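Local coordinates for hypothetical protein CC0527 (Caulobacter vibrioides, PDB 2O0Q) that is of unknown function but belongs to the DUF952 family, whose place in the ADP-ribosyl clan suggests a possible link to ADP-ribosyl chemistry, at residues A[5-10]-A[54-59]; A[58-63]-A[92-97]. All blocks are in the same frame, centred on the assembly; numbering follows the deposited sequence.

Contact 1 of 2, residues A[5-10]-A[54-59]; sequences YKILSR and ANLVLL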
loop_
_atom_site.group_PDB
_atom_site.type_symbol
_atom_site.label_atom_id
_atom_site.label_comp_id
_atom_site.label_asym_id
_atom_site.label_seq_id
_atom_site.Cartn_x
_atom_site.Cartn_y
_atom_site.Cartn_z
ATOM N N TYR A 5 2.255 -3.277 -2.890
ATOM C CA TYR A 5 1.009 -3.016 -2.195
ATOM C C TYR A 5 0.941 -1.771 -1.343
ATOM O O TYR A 5 1.927 -1.345 -0.740
ATOM C CB TYR A 5 0.668 -4.208 -1.305
ATOM C CG TYR A 5 0.612 -5.530 -2.034
ATOM C CD1 TYR A 5 1.778 -6.223 -2.369
ATOM C CD2 TYR A 5 -0.612 -6.075 -2.414
ATOM C CE1 TYR A 5 1.723 -7.431 -3.070
ATOM C CE2 TYR A 5 -0.683 -7.273 -3.110
ATOM C CZ TYR A 5 0.484 -7.946 -3.437
ATOM O OH TYR A 5 0.395 -9.132 -4.133
ATOM N N LYS A 6 -0.262 -1.214 -1.286
ATOM C CA LYS A 6 -0.532 -0.043 -0.485
ATOM C C LYS A 6 -1.695 -0.418 0.415
ATOM O O LYS A 6 -2.669 -1.038 -0.030
ATOM C CB LYS A 6 -0.935 1.150 -1.364
ATOM C CG LYS A 6 -1.208 2.434 -0.568
ATOM C CD LYS A 6 0.073 2.988 0.054
ATOM C CE LYS A 6 -0.217 3.969 1.188
ATOM N NZ LYS A 6 1.048 4.504 1.804
ATOM N N ILE A 7 -1.579 -0.065 1.687
ATOM C CA ILE A 7 -2.639 -0.313 2.650
ATOM C C ILE A 7 -3.152 1.068 3.044
ATOM O O ILE A 7 -2.359 1.946 3.386
ATOM C CB ILE A 7 -2.101 -1.040 3.905
ATOM C CG1 ILE A 7 -1.574 -2.421 3.504
ATOM C CG2 ILE A 7 -3.205 -1.161 4.959
ATOM C CD1 ILE A 7 -0.877 -3.182 4.626
ATOM N N LEU A 8 -4.465 1.273 2.963
ATOM C CA LEU A 8 -5.049 2.560 3.331
ATOM C C LEU A 8 -6.493 2.385 3.776
ATOM O O LEU A 8 -7.116 1.349 3.527
ATOM C CB LEU A 8 -4.980 3.555 2.159
ATOM C CG LEU A 8 -6.036 3.526 1.044
ATOM C CD1 LEU A 8 -5.806 4.705 0.117
ATOM C CD2 LEU A 8 -5.968 2.241 0.261
ATOM N N SER A 9 -7.026 3.401 4.442
ATOM C CA SER A 9 -8.399 3.346 4.928
ATOM C C SER A 9 -9.387 3.433 3.771
ATOM O O SER A 9 -9.061 3.943 2.696
ATOM C CB SER A 9 -8.662 4.500 5.900
ATOM O OG SER A 9 -8.714 5.746 5.221
ATOM N N ARG A 10 -10.594 2.928 3.995
ATOM C CA ARG A 10 -11.640 2.976 2.978
ATOM C C ARG A 10 -11.926 4.441 2.634
ATOM O O ARG A 10 -12.142 4.791 1.471
ATOM C CB ARG A 10 -12.903 2.285 3.505
ATOM C CG ARG A 10 -14.189 2.582 2.731
ATOM C CD ARG A 10 -14.061 2.317 1.238
ATOM N NE ARG A 10 -13.776 0.919 0.925
ATOM C CZ ARG A 10 -13.732 0.432 -0.312
ATOM N NH1 ARG A 10 -13.958 1.236 -1.343
ATOM N NH2 ARG A 10 -13.458 -0.850 -0.522
ATOM N N ALA A 54 -10.211 -0.910 11.398
ATOM C CA ALA A 54 -11.224 -1.603 10.619
ATOM C C ALA A 54 -11.437 -0.860 9.301
ATOM O O ALA A 54 -11.027 0.293 9.153
ATOM C CB ALA A 54 -12.532 -1.669 11.403
ATOM N N ASN A 55 -12.063 -1.537 8.346
ATOM C CA ASN A 55 -12.359 -0.951 7.047
ATOM C C ASN A 55 -11.120 -0.557 6.255
ATOM O O ASN A 55 -11.097 0.496 5.615
ATOM C CB ASN A 55 -13.262 0.275 7.216
ATOM C CG ASN A 55 -14.530 -0.040 7.984
ATOM O OD1 ASN A 55 -15.281 -0.948 7.619
ATOM N ND2 ASN A 55 -14.775 0.710 9.054
ATOM N N LEU A 56 -10.089 -1.393 6.305
ATOM C CA LEU A 56 -8.869 -1.124 5.557
ATOM C C LEU A 56 -8.997 -1.750 4.178
ATOM O O LEU A 56 -9.704 -2.740 3.994
ATOM C CB LEU A 56 -7.645 -1.723 6.255
ATOM C CG LEU A 56 -7.160 -1.071 7.553
ATOM C CD1 LEU A 56 -5.978 -1.861 8.113
ATOM C CD2 LEU A 56 -6.757 0.373 7.279
ATOM N N VAL A 57 -8.312 -1.163 3.206
ATOM C CA VAL A 57 -8.327 -1.690 1.855
ATOM C C VAL A 57 -6.894 -1.929 1.399
ATOM O O VAL A 57 -5.980 -1.166 1.730
ATOM C CB VAL A 57 -9.060 -0.729 0.877
ATOM C CG1 VAL A 57 -8.566 0.675 1.065
ATOM C CG2 VAL A 57 -8.857 -1.189 -0.571
ATOM N N LEU A 58 -6.702 -3.015 0.662
ATOM C CA LEU A 58 -5.394 -3.379 0.141
ATOM C C LEU A 58 -5.387 -3.127 -1.363
ATOM O O LEU A 58 -6.243 -3.641 -2.084
ATOM C CB LEU A 58 -5.123 -4.865 0.424
ATOM C CG LEU A 58 -3.801 -5.533 0.028
ATOM C CD1 LEU A 58 -3.671 -5.585 -1.475
ATOM C CD2 LEU A 58 -2.629 -4.789 0.655
ATOM N N LEU A 59 -4.430 -2.331 -1.833
ATOM C CA LEU A 59 -4.323 -2.054 -3.261
ATOM C C LEU A 59 -3.112 -2.799 -3.808
ATOM O O LEU A 59 -2.002 -2.656 -3.288
ATOM C CB LEU A 59 -4.138 -0.555 -3.534
ATOM C CG LEU A 59 -5.135 0.470 -2.984
ATOM C CD1 LEU A 59 -4.627 1.871 -3.308
ATOM C CD2 LEU A 59 -6.534 0.243 -3.562
#

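Contact 2 of 2, residues A[58-63]-A[92-97]; sequences LLAVEA and EVTREA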
loop_
_atom_site.group_PDB
_atom_site.type_symbol
_atom_site.label_atom_id
_atom_site.label_comp_id
_atom_site.label_asym_id
_atom_site.label_seq_id
_atom_site.Cartn_x
_atom_site.Cartn_y
_atom_site.Cartn_z
ATOM N N LEU A 58 -6.702 -3.015 0.662
ATOM C CA LEU A 58 -5.394 -3.379 0.141
ATOM C C LEU A 58 -5.387 -3.127 -1.363
ATOM O O LEU A 58 -6.243 -3.641 -2.084
ATOM C CB LEU A 58 -5.123 -4.865 0.424
ATOM C CG LEU A 58 -3.801 -5.533 0.028
ATOM C CD1 LEU A 58 -3.671 -5.585 -1.475
ATOM C CD2 LEU A 58 -2.629 -4.789 0.655
ATOM N N LEU A 59 -4.430 -2.331 -1.833
ATOM C CA LEU A 59 -4.323 -2.054 -3.261
ATOM C C LEU A 59 -3.112 -2.799 -3.808
ATOM O O LEU A 59 -2.002 -2.656 -3.288
ATOM C CB LEU A 59 -4.138 -0.555 -3.534
ATOM C CG LEU A 59 -5.135 0.470 -2.984
ATOM C CD1 LEU A 59 -4.627 1.871 -3.308
ATOM C CD2 LEU A 59 -6.534 0.243 -3.562
ATOM N N ALA A 60 -3.340 -3.600 -4.845
ATOM C CA ALA A 60 -2.275 -4.358 -5.497
ATOM C C ALA A 60 -1.897 -3.575 -6.747
ATOM O O ALA A 60 -2.759 -3.256 -7.574
ATOM C CB ALA A 60 -2.770 -5.749 -5.867
ATOM N N VAL A 61 -0.611 -3.273 -6.888
ATOM C CA VAL A 61 -0.132 -2.479 -8.011
ATOM C C VAL A 61 1.031 -3.094 -8.788
ATOM O O VAL A 61 1.999 -3.576 -8.196
ATOM C CB VAL A 61 0.303 -1.079 -7.514
ATOM C CG1 VAL A 61 0.894 -0.281 -8.652
ATOM C CG2 VAL A 61 -0.889 -0.349 -6.900
ATOM N N GLU A 62 0.934 -3.069 -10.116
ATOM C CA GLU A 62 2.005 -3.595 -10.953
ATOM C C GLU A 62 3.107 -2.540 -10.923
ATOM O O GLU A 62 2.891 -1.404 -11.336
ATOM C CB GLU A 62 1.518 -3.800 -12.387
ATOM C CG GLU A 62 2.264 -4.899 -13.107
ATOM C CD GLU A 62 1.956 -6.266 -12.527
ATOM O OE1 GLU A 62 2.826 -7.160 -12.601
ATOM O OE2 GLU A 62 0.834 -6.448 -12.008
ATOM N N ALA A 63 4.286 -2.917 -10.439
ATOM C CA ALA A 63 5.399 -1.980 -10.318
ATOM C C ALA A 63 6.063 -1.520 -11.615
ATOM O O ALA A 63 6.308 -0.330 -11.796
ATOM C CB ALA A 63 6.456 -2.562 -9.384
ATOM N N GLU A 92 -3.987 2.782 -12.076
ATOM C CA GLU A 92 -2.779 1.978 -11.929
ATOM C C GLU A 92 -2.939 0.845 -10.919
ATOM O O GLU A 92 -2.021 0.046 -10.711
ATOM C CB GLU A 92 -1.599 2.881 -11.556
ATOM C CG GLU A 92 -1.204 3.828 -12.679
ATOM C CD GLU A 92 -0.063 4.755 -12.317
ATOM O OE1 GLU A 92 -0.119 5.378 -11.237
ATOM O OE2 GLU A 92 0.887 4.871 -13.125
ATOM N N VAL A 93 -4.109 0.774 -10.295
ATOM C CA VAL A 93 -4.388 -0.282 -9.333
ATOM C C VAL A 93 -4.938 -1.483 -10.092
ATOM O O VAL A 93 -5.955 -1.374 -10.776
ATOM C CB VAL A 93 -5.434 0.162 -8.288
ATOM C CG1 VAL A 93 -5.836 -1.023 -7.433
ATOM C CG2 VAL A 93 -4.868 1.272 -7.419
ATOM N N THR A 94 -4.269 -2.627 -9.969
ATOM C CA THR A 94 -4.703 -3.836 -10.660
ATOM C C THR A 94 -5.906 -4.468 -9.963
ATOM O O THR A 94 -6.835 -4.938 -10.620
ATOM C CB THR A 94 -3.553 -4.857 -10.762
ATOM O OG1 THR A 94 -3.198 -5.323 -9.455
ATOM C CG2 THR A 94 -2.336 -4.207 -11.402
ATOM N N ARG A 95 -5.890 -4.484 -8.633
ATOM C CA ARG A 95 -7.013 -5.027 -7.877
ATOM C C ARG A 95 -7.005 -4.564 -6.427
ATOM O O ARG A 95 -5.953 -4.255 -5.863
ATOM C CB ARG A 95 -7.039 -6.560 -7.934
ATOM C CG ARG A 95 -5.890 -7.270 -7.245
ATOM C CD ARG A 95 -6.233 -8.744 -7.019
ATOM N NE ARG A 95 -5.062 -9.536 -6.647
ATOM C CZ ARG A 95 -4.153 -9.977 -7.515
ATOM N NH1 ARG A 95 -4.284 -9.710 -8.809
ATOM N NH2 ARG A 95 -3.110 -10.678 -7.089
ATOM N N GLU A 96 -8.193 -4.511 -5.837
ATOM C CA GLU A 96 -8.351 -4.090 -4.455
ATOM C C GLU A 96 -9.096 -5.151 -3.667
ATOM O O GLU A 96 -9.730 -6.038 -4.242
ATOM C CB GLU A 96 -9.119 -2.770 -4.381
ATOM C CG GLU A 96 -10.469 -2.792 -5.075
ATOM C CD GLU A 96 -11.262 -1.523 -4.829
ATOM O OE1 GLU A 96 -11.829 -1.376 -3.726
ATOM O OE2 GLU A 96 -11.307 -0.662 -5.734
ATOM N N ALA A 97 -9.024 -5.042 -2.346
ATOM C CA ALA A 97 -9.683 -5.991 -1.463
ATOM C C ALA A 97 -9.856 -5.386 -0.086
ATOM O O ALA A 97 -8.992 -4.642 0.391
ATOM C CB ALA A 97 -8.855 -7.262 -1.365
HETATM O O HOH W 1 0.479 -0.393 -12.338
#

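Contact 1 of 2, residues A[5-10]-A[54-59]
Strands 3-9 and 56-62 are antiparallel neighbours in the six-stranded sheet of this DUF952 domain, and residues 5-10 and 54-59 form the ladder between them. Lys6 and Leu59 make a hydrogen-bonded pair, with Lys6 N giving to Leu59 O at 3.0 Å and Leu59 N to Lys6 O at 2.8 Å; Leu8 and Val57 exchange the next two bonds. Between them Ile7 and Leu58 form a non-hydrogen-bonded pair, and both turn their side chains to the same face of the sheet, where Ile7 CG1 lies 3.9 Å from Leu58 CD2. Leu58 CG stands opposite the backbone N (chi1 -178°), and with chi2 at -67° the methyls go to different partners: CD2 to Ile7, CD1 to the edge of the Tyr5 ring near its plane, 3.2 Å from Tyr5 CD2. On the other face Leu8, Val57 and Leu59 form an apolar patch under Trp13 of helix 10-19, and Leu8 CD2 packs 3.8 Å from Leu59 CG. Lys6 starts on this face, but its chain leads off to a salt bridge with Asp28. Past Ser9, the N-cap of helix 10-19, whose hydroxyl is hydrogen-bonded to Glu12 OE1, the pairing runs on by one more bond. The Arg10 guanidinium forms salt bridges with Asp14 and Asp98, while Arg10 N donates to Asn55 O at 3.0 Å, bent to 136° at the hydrogen, and Arg10 CB sits 3.3 Å from the same oxygen.

Contact 2 of 2, residues A[58-63]-A[92-97]
Ala60 is the middle of the pairing between residues 58-63 and 92-97, and both its backbone polar atoms are bonded across the contact. Its N donates to Arg95 O at 2.9 Å, while its O takes two donors from a single residue: Thr94 N at 2.9 Å and Thr94 OG1 at 2.8 Å. The amide bond is bent to 143° at the hydrogen, whereas the hydroxyl stands above the carbonyl plane, 68° out of it. Thr94 OG1 lies between its own backbone N and carbonyl carbon (chi1 66°), which brings the hydroxyl over Ala60 O and puts CG2 3.7 Å from Glu62 N. The Ala60 methyl also touches the Arg95 chain, at CG. On the face that carries Leu59, Val61, Val93 and Glu96, Trp13 of helix 10-19 touches Val93 as well as Leu59, and Leu66 packs on Val61. There Leu59 CD2 lies 4.1 Å from Val93 CG1, the two side chains crossing at about a right angle. Leu59 and Glu96 lie side by side, with Leu59 CD2 near Glu96 CB. Beyond that CB the Glu96 chain leaves the contact, and its carboxylate accepts a bond from Trp13 NE1.

The pairing is looser toward the ends and the outer margin, where Thr94 and Glu96 are exposed. Ala97 N reaches Leu58 O by a weak, bent bond, although Leu58 N to Ala97 O is straight. At the far end a water bridges Glu62 O (2.8 Å) and Glu92 O (3.0 Å), donating to both. With Thr94 and Arg95 both facing Ala60, the arrangement is a classic beta bulge in the outermost strand of an antiparallel sheet.

How the contacts relate
Contacts 1 and 2 lie on the two edges of strand 56-62, which pairs antiparallel with strand 3-9 on one side and with strand 93-98 on the other; their centres are 10 Å apart. Leu58 and Leu59 belong to both. Along the chain the order is 5-10, 54-59 continuing into 58-63, then 92-97, so the first strand of the chain and the late outermost strand are joined through the penultimate strand 56-62. Largely helical chain separates the segments of contact 1, while further strands separate those of contact 2. The contacts also touch directly, with Val57 CG2 3.6 Å from Ala97 O. Trp13 of helix 10-19 packs on both contacts.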